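Local atomic coordinates of catalase (PDB entry 1M7S), a protein that decomposes hydrogen peroxide into water and oxygen with the help of heme, protecting cells from the toxic effects of the peroxide. Residues 10-15 against 31-36; 142-147 against 160-165. One frame throughout, in Å; residues are numbered along the deposited sequence.

Interaction 1: 10-15 against 31-36; sequences AVVGDN and DVQLLQ
N15 OD1 is a carbonyl oxygen with two nitrogen donors: Q33 NE2 of the facing helix reaches it at 3.1 Å, and K37 NZ, one turn further along that helix, also bonds to it. The Q33 bond is nearly straight at its hydrogen (163°), and OD1 lies almost in the amide plane of Q33, so the N-H is aimed well. Seen from the acceptor the fit is less regular: the donor stands above the carbonyl plane of N15, and the two amide planes are 56° apart. Q33 gets there by a bend: CG runs anti to the backbone N (chi1 163°), and the turn at chi2 carries the amide across V12. Both methyls of V12 meet this side chain, CG2 lying 3.7 Å from Q33 CD and CG1 touching it more loosely from NE2 to CG. The aliphatic branch thus packs against the amide group whose nitrogen is engaged by N15. D31, just before helix 32-41, is its N-cap, and its OD2 accepts from L34 N at 3.1 Å; Y392 OH of the second subunit bonds to that same oxygen. The other end of the N15 amide, ND2, is bonded to E377 of the second subunit, while D14 forms a salt bridge with R391 there. This is an N-terminal arm of the catalase tetramer, folded back on its own first helix among neighbouring subunits. With OD1 and ND2 both engaged, the N15 amide is fixed in rotation; the charge of K37 would probably polarise the carbonyl, while Q33 and the lysine share the oxygen's accepting capacity.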
loop_
_atom_site.group_PDB
_atom_site.type_symbol
_atom_site.label_atom_id
_atom_site.label_comp_id
_atom_site.label_asym_id
_atom_site.label_seq_id
_atom_site.Cartn_x
_atom_site.Cartn_y
_atom_site.Cartn_z
ATOM N N ALA A 10 -9.029 -22.961 -12.123
ATOM C CA ALA A 10 -9.412 -24.336 -11.739
ATOM C C ALA A 10 -10.838 -24.341 -11.203
ATOM O O ALA A 10 -11.253 -23.411 -10.511
ATOM C CB ALA A 10 -8.420 -24.939 -10.761
ATOM N N VAL A 11 -11.640 -25.319 -11.658
ATOM C CA VAL A 11 -13.024 -25.437 -11.241
ATOM C C VAL A 11 -13.102 -25.738 -9.755
ATOM O O VAL A 11 -12.246 -26.393 -9.170
ATOM C CB VAL A 11 -13.818 -26.493 -12.050
ATOM C CG1 VAL A 11 -13.940 -26.027 -13.512
ATOM C CG2 VAL A 11 -13.168 -27.862 -11.970
ATOM N N VAL A 12 -14.153 -25.265 -9.099
ATOM C CA VAL A 12 -14.426 -25.509 -7.694
ATOM C C VAL A 12 -15.364 -26.699 -7.513
ATOM O O VAL A 12 -16.345 -26.829 -8.222
ATOM C CB VAL A 12 -15.029 -24.253 -7.032
ATOM C CG1 VAL A 12 -15.521 -24.519 -5.607
ATOM C CG2 VAL A 12 -13.961 -23.169 -7.053
ATOM N N GLY A 13 -15.048 -27.560 -6.531
ATOM C CA GLY A 13 -15.927 -28.726 -6.327
ATOM C C GLY A 13 -17.073 -28.499 -5.367
ATOM O O GLY A 13 -18.091 -29.222 -5.462
ATOM N N ASP A 14 -16.880 -27.697 -4.320
ATOM C CA ASP A 14 -17.970 -27.451 -3.372
ATOM C C ASP A 14 -17.805 -26.001 -2.868
ATOM O O ASP A 14 -16.758 -25.635 -2.340
ATOM C CB ASP A 14 -17.981 -28.442 -2.225
ATOM C CG ASP A 14 -19.128 -28.366 -1.241
ATOM O OD1 ASP A 14 -19.864 -27.358 -1.158
ATOM O OD2 ASP A 14 -19.370 -29.352 -0.491
ATOM N N ASN A 15 -18.808 -25.173 -3.159
ATOM C CA ASN A 15 -18.694 -23.774 -2.699
ATOM C C ASN A 15 -19.516 -23.506 -1.457
ATOM O O ASN A 15 -19.825 -22.325 -1.141
ATOM C CB ASN A 15 -19.112 -22.845 -3.863
ATOM C CG ASN A 15 -18.717 -21.416 -3.647
ATOM O OD1 ASN A 15 -17.576 -21.165 -3.224
ATOM N ND2 ASN A 15 -19.632 -20.498 -3.934
ATOM N N ASP A 31 -7.566 -25.756 2.415
ATOM C CA ASP A 31 -8.742 -25.430 1.645
ATOM C C ASP A 31 -8.432 -24.131 0.886
ATOM O O ASP A 31 -8.843 -23.021 1.278
ATOM C CB ASP A 31 -9.963 -25.213 2.538
ATOM C CG ASP A 31 -11.217 -25.153 1.680
ATOM O OD1 ASP A 31 -12.285 -25.449 2.235
ATOM O OD2 ASP A 31 -11.136 -24.788 0.463
ATOM N N VAL A 32 -7.858 -24.256 -0.298
ATOM C CA VAL A 32 -7.467 -23.101 -1.094
ATOM C C VAL A 32 -8.655 -22.274 -1.581
ATOM O O VAL A 32 -8.455 -21.046 -1.752
ATOM C CB VAL A 32 -6.533 -23.513 -2.253
ATOM C CG1 VAL A 32 -5.304 -24.220 -1.669
ATOM C CG2 VAL A 32 -7.175 -24.438 -3.246
ATOM N N GLN A 33 -9.836 -22.866 -1.785
ATOM C CA GLN A 33 -10.989 -22.056 -2.189
ATOM C C GLN A 33 -11.410 -21.179 -1.014
ATOM O O GLN A 33 -11.675 -19.960 -1.199
ATOM C CB GLN A 33 -12.160 -22.876 -2.724
ATOM C CG GLN A 33 -13.536 -22.178 -2.792
ATOM C CD GLN A 33 -13.606 -21.198 -3.951
ATOM O OE1 GLN A 33 -12.549 -20.817 -4.473
ATOM N NE2 GLN A 33 -14.780 -20.741 -4.372
ATOM N N LEU A 34 -11.546 -21.772 0.178
ATOM C CA LEU A 34 -11.899 -20.905 1.318
ATOM C C LEU A 34 -10.919 -19.741 1.441
ATOM O O LEU A 34 -11.315 -18.554 1.589
ATOM C CB LEU A 34 -11.925 -21.742 2.597
ATOM C CG LEU A 34 -12.096 -21.002 3.916
ATOM C CD1 LEU A 34 -13.498 -20.365 3.968
ATOM C CD2 LEU A 34 -11.929 -21.990 5.055
ATOM N N LEU A 35 -9.612 -20.010 1.473
ATOM C CA LEU A 35 -8.579 -19.010 1.694
ATOM C C LEU A 35 -8.531 -17.970 0.586
ATOM O O LEU A 35 -8.460 -16.768 0.907
ATOM C CB LEU A 35 -7.155 -19.632 1.780
ATOM C CG LEU A 35 -6.658 -20.207 3.115
ATOM C CD1 LEU A 35 -6.290 -19.089 4.089
ATOM C CD2 LEU A 35 -7.676 -21.065 3.810
ATOM N N GLN A 36 -8.709 -18.376 -0.684
ATOM C CA GLN A 36 -8.686 -17.351 -1.722
ATOM C C GLN A 36 -9.866 -16.408 -1.624
ATOM O O GLN A 36 -9.716 -15.209 -1.824
ATOM C CB GLN A 36 -8.687 -17.989 -3.128
ATOM C CG GLN A 36 -8.452 -16.892 -4.198
ATOM C CD GLN A 36 -8.136 -17.606 -5.528
ATOM O OE1 GLN A 36 -9.083 -18.043 -6.188
ATOM N NE2 GLN A 36 -6.850 -17.688 -5.843
#

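Interaction 2: 142-147 against 160-165; sequences HAFKPD and DFFSHV
Two consecutive helices of the catalase domain, 137-144 and 155-163, meet near their C-terminal ends through F144 and F162, an offset edge-to-face aromatic pair. The edge of F162 is directed at one face of F144, with centroids 5.2 Å apart and planes inclined at 65°. F162 CE1 makes the nearest approach, 3.5 Å from F144 CZ, and F162 CZ follows at 3.6 Å from F144 CE1, so the edge lies over the outer rim of the other ring and not over its centre. F162 is set for this by its first torsion, which puts CG anti to the carbonyl carbon (chi1 -74°). Beside the ring pair the backbones come closest at A143 and F161, whose CB atoms touch at 3.6 Å; the small methyl of A143 is consistent with the close approach here. In the fold, helix 169-176 adds L175 against F144 and L172 against F162, while M449 of helix 443-456 packs on F162, making this a buried apolar junction between several helices; F130 extends the aromatic cluster with a further edge-to-face partner for F144. F161 CD2 lies over one face of the F162 ring, 3.7 Å above its plane and offset toward the rim. The chain turns at the end of helix 155-163, where F161 O accepts from both H164 N and H164 ND1, the latter at 3.2 Å, and the two donors arrive from the same face of its carbonyl plane. The carboxylate of D160 is bonded by Y376 OH, S379 OG and the backbone N of R380, all of the fourth subunit.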
loop_
_atom_site.group_PDB
_atom_site.type_symbol
_atom_site.label_atom_id
_atom_site.label_comp_id
_atom_site.label_asym_id
_atom_site.label_seq_id
_atom_site.Cartn_x
_atom_site.Cartn_y
_atom_site.Cartn_z
ATOM N N HIS A 142 -10.318 20.400 7.478
ATOM C CA HIS A 142 -10.327 19.918 8.880
ATOM C C HIS A 142 -11.347 20.655 9.731
ATOM O O HIS A 142 -12.037 20.006 10.574
ATOM C CB HIS A 142 -8.914 20.150 9.487
ATOM C CG HIS A 142 -7.885 19.196 8.937
ATOM N ND1 HIS A 142 -6.589 19.151 9.377
ATOM C CD2 HIS A 142 -7.992 18.231 7.990
ATOM C CE1 HIS A 142 -5.930 18.209 8.699
ATOM N NE2 HIS A 142 -6.769 17.625 7.870
ATOM N N ALA A 143 -11.519 21.942 9.564
ATOM C CA ALA A 143 -12.517 22.714 10.303
ATOM C C ALA A 143 -13.941 22.345 9.932
ATOM O O ALA A 143 -14.770 22.374 10.828
ATOM C CB ALA A 143 -12.316 24.218 10.139
ATOM N N PHE A 144 -14.245 22.134 8.629
ATOM C CA PHE A 144 -15.568 21.704 8.216
ATOM C C PHE A 144 -15.938 20.282 8.601
ATOM O O PHE A 144 -17.143 19.980 8.813
ATOM C CB PHE A 144 -15.611 21.690 6.665
ATOM C CG PHE A 144 -16.110 22.945 5.993
ATOM C CD1 PHE A 144 -15.371 23.499 4.958
ATOM C CD2 PHE A 144 -17.330 23.486 6.313
ATOM C CE1 PHE A 144 -15.812 24.649 4.307
ATOM C CE2 PHE A 144 -17.806 24.618 5.664
ATOM C CZ PHE A 144 -17.032 25.186 4.661
ATOM N N LYS A 145 -14.982 19.346 8.581
ATOM C CA LYS A 145 -15.278 17.937 8.821
ATOM C C LYS A 145 -15.742 17.732 10.278
ATOM O O LYS A 145 -15.510 18.620 11.083
ATOM C CB LYS A 145 -13.967 17.152 8.678
ATOM C CG LYS A 145 -13.422 16.968 7.253
ATOM C CD LYS A 145 -14.054 15.703 6.672
ATOM C CE LYS A 145 -13.403 15.527 5.268
ATOM N NZ LYS A 145 -13.994 14.293 4.691
ATOM N N PRO A 146 -16.301 16.587 10.601
ATOM C CA PRO A 146 -16.701 16.221 11.945
ATOM C C PRO A 146 -15.534 16.369 12.905
ATOM O O PRO A 146 -14.349 16.270 12.581
ATOM C CB PRO A 146 -17.148 14.728 11.870
ATOM C CG PRO A 146 -17.554 14.639 10.410
ATOM C CD PRO A 146 -16.681 15.579 9.587
ATOM N N ASP A 147 -15.861 16.625 14.164
ATOM C CA ASP A 147 -14.822 16.816 15.216
ATOM C C ASP A 147 -13.940 15.566 15.251
ATOM O O ASP A 147 -14.453 14.458 15.292
ATOM C CB ASP A 147 -15.623 16.923 16.507
ATOM C CG ASP A 147 -14.815 17.404 17.707
ATOM O OD1 ASP A 147 -13.754 16.824 17.987
ATOM O OD2 ASP A 147 -15.312 18.343 18.354
ATOM N N ASP A 160 -14.763 29.046 14.379
ATOM C CA ASP A 160 -13.497 29.496 14.958
ATOM C C ASP A 160 -12.551 29.757 13.780
ATOM O O ASP A 160 -11.970 30.852 13.605
ATOM C CB ASP A 160 -12.965 28.365 15.862
ATOM C CG ASP A 160 -11.558 28.553 16.378
ATOM O OD1 ASP A 160 -11.133 29.720 16.458
ATOM O OD2 ASP A 160 -10.889 27.548 16.716
ATOM N N PHE A 161 -12.473 28.828 12.813
ATOM C CA PHE A 161 -11.610 29.020 11.628
ATOM C C PHE A 161 -12.042 30.211 10.790
ATOM O O PHE A 161 -11.267 31.162 10.552
ATOM C CB PHE A 161 -11.626 27.733 10.760
ATOM C CG PHE A 161 -10.834 27.812 9.479
ATOM C CD1 PHE A 161 -9.454 27.856 9.414
ATOM C CD2 PHE A 161 -11.551 27.916 8.300
ATOM C CE1 PHE A 161 -8.772 27.938 8.205
ATOM C CE2 PHE A 161 -10.884 28.006 7.080
ATOM C CZ PHE A 161 -9.520 28.011 7.038
ATOM N N PHE A 162 -13.314 30.207 10.373
ATOM C CA PHE A 162 -13.815 31.220 9.445
ATOM C C PHE A 162 -13.931 32.623 10.030
ATOM O O PHE A 162 -13.888 33.602 9.270
ATOM C CB PHE A 162 -15.156 30.801 8.827
ATOM C CG PHE A 162 -15.024 29.722 7.777
ATOM C CD1 PHE A 162 -15.748 28.553 7.825
ATOM C CD2 PHE A 162 -14.182 29.945 6.698
ATOM C CE1 PHE A 162 -15.651 27.587 6.795
ATOM C CE2 PHE A 162 -14.063 28.998 5.693
ATOM C CZ PHE A 162 -14.789 27.839 5.748
ATOM N N SER A 163 -13.918 32.766 11.355
ATOM C CA SER A 163 -13.777 34.081 11.996
ATOM C C SER A 163 -12.453 34.751 11.641
ATOM O O SER A 163 -12.381 35.995 11.668
ATOM C CB SER A 163 -13.931 33.980 13.524
ATOM O OG SER A 163 -12.813 33.386 14.154
ATOM N N HIS A 164 -11.403 34.051 11.180
ATOM C CA HIS A 164 -10.188 34.645 10.679
ATOM C C HIS A 164 -10.186 34.767 9.155
ATOM O O HIS A 164 -9.172 35.104 8.539
ATOM C CB HIS A 164 -8.986 33.723 11.039
ATOM C CG HIS A 164 -8.907 33.400 12.506
ATOM N ND1 HIS A 164 -9.717 32.421 13.048
ATOM C CD2 HIS A 164 -8.163 33.912 13.529
ATOM C CE1 HIS A 164 -9.490 32.328 14.356
ATOM N NE2 HIS A 164 -8.557 33.215 14.643
ATOM N N VAL A 165 -11.303 34.423 8.491
ATOM C CA VAL A 165 -11.379 34.330 7.033
ATOM C C VAL A 165 -12.577 35.067 6.453
ATOM O O VAL A 165 -13.587 34.530 6.007
ATOM C CB VAL A 165 -11.461 32.820 6.654
ATOM C CG1 VAL A 165 -11.336 32.635 5.123
ATOM C CG2 VAL A 165 -10.365 31.969 7.297
#

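How the interactions relate
Interactions 1 and 2 contrast two ways of joining neighbouring parts of one chain: a hydrogen bond between two side-chain amides, backed by a valine, and apolar and aromatic packing between helices. Their centres are about 51 Å apart, with about 31 Å between nearest atoms, and they follow each other in series along the chain. The centre of interaction 1 is about 43 Å from that of the chain, yet the side chain of Q33 is about 13 Å from a bound heme. That of interaction 2 is about 19 Å away; the side chain of F144 is about 10 Å from a heme, and about 9 and 10 Å from the side chains of N124 and H52, the predicted active-site residues. Both contacts touch the third subunit.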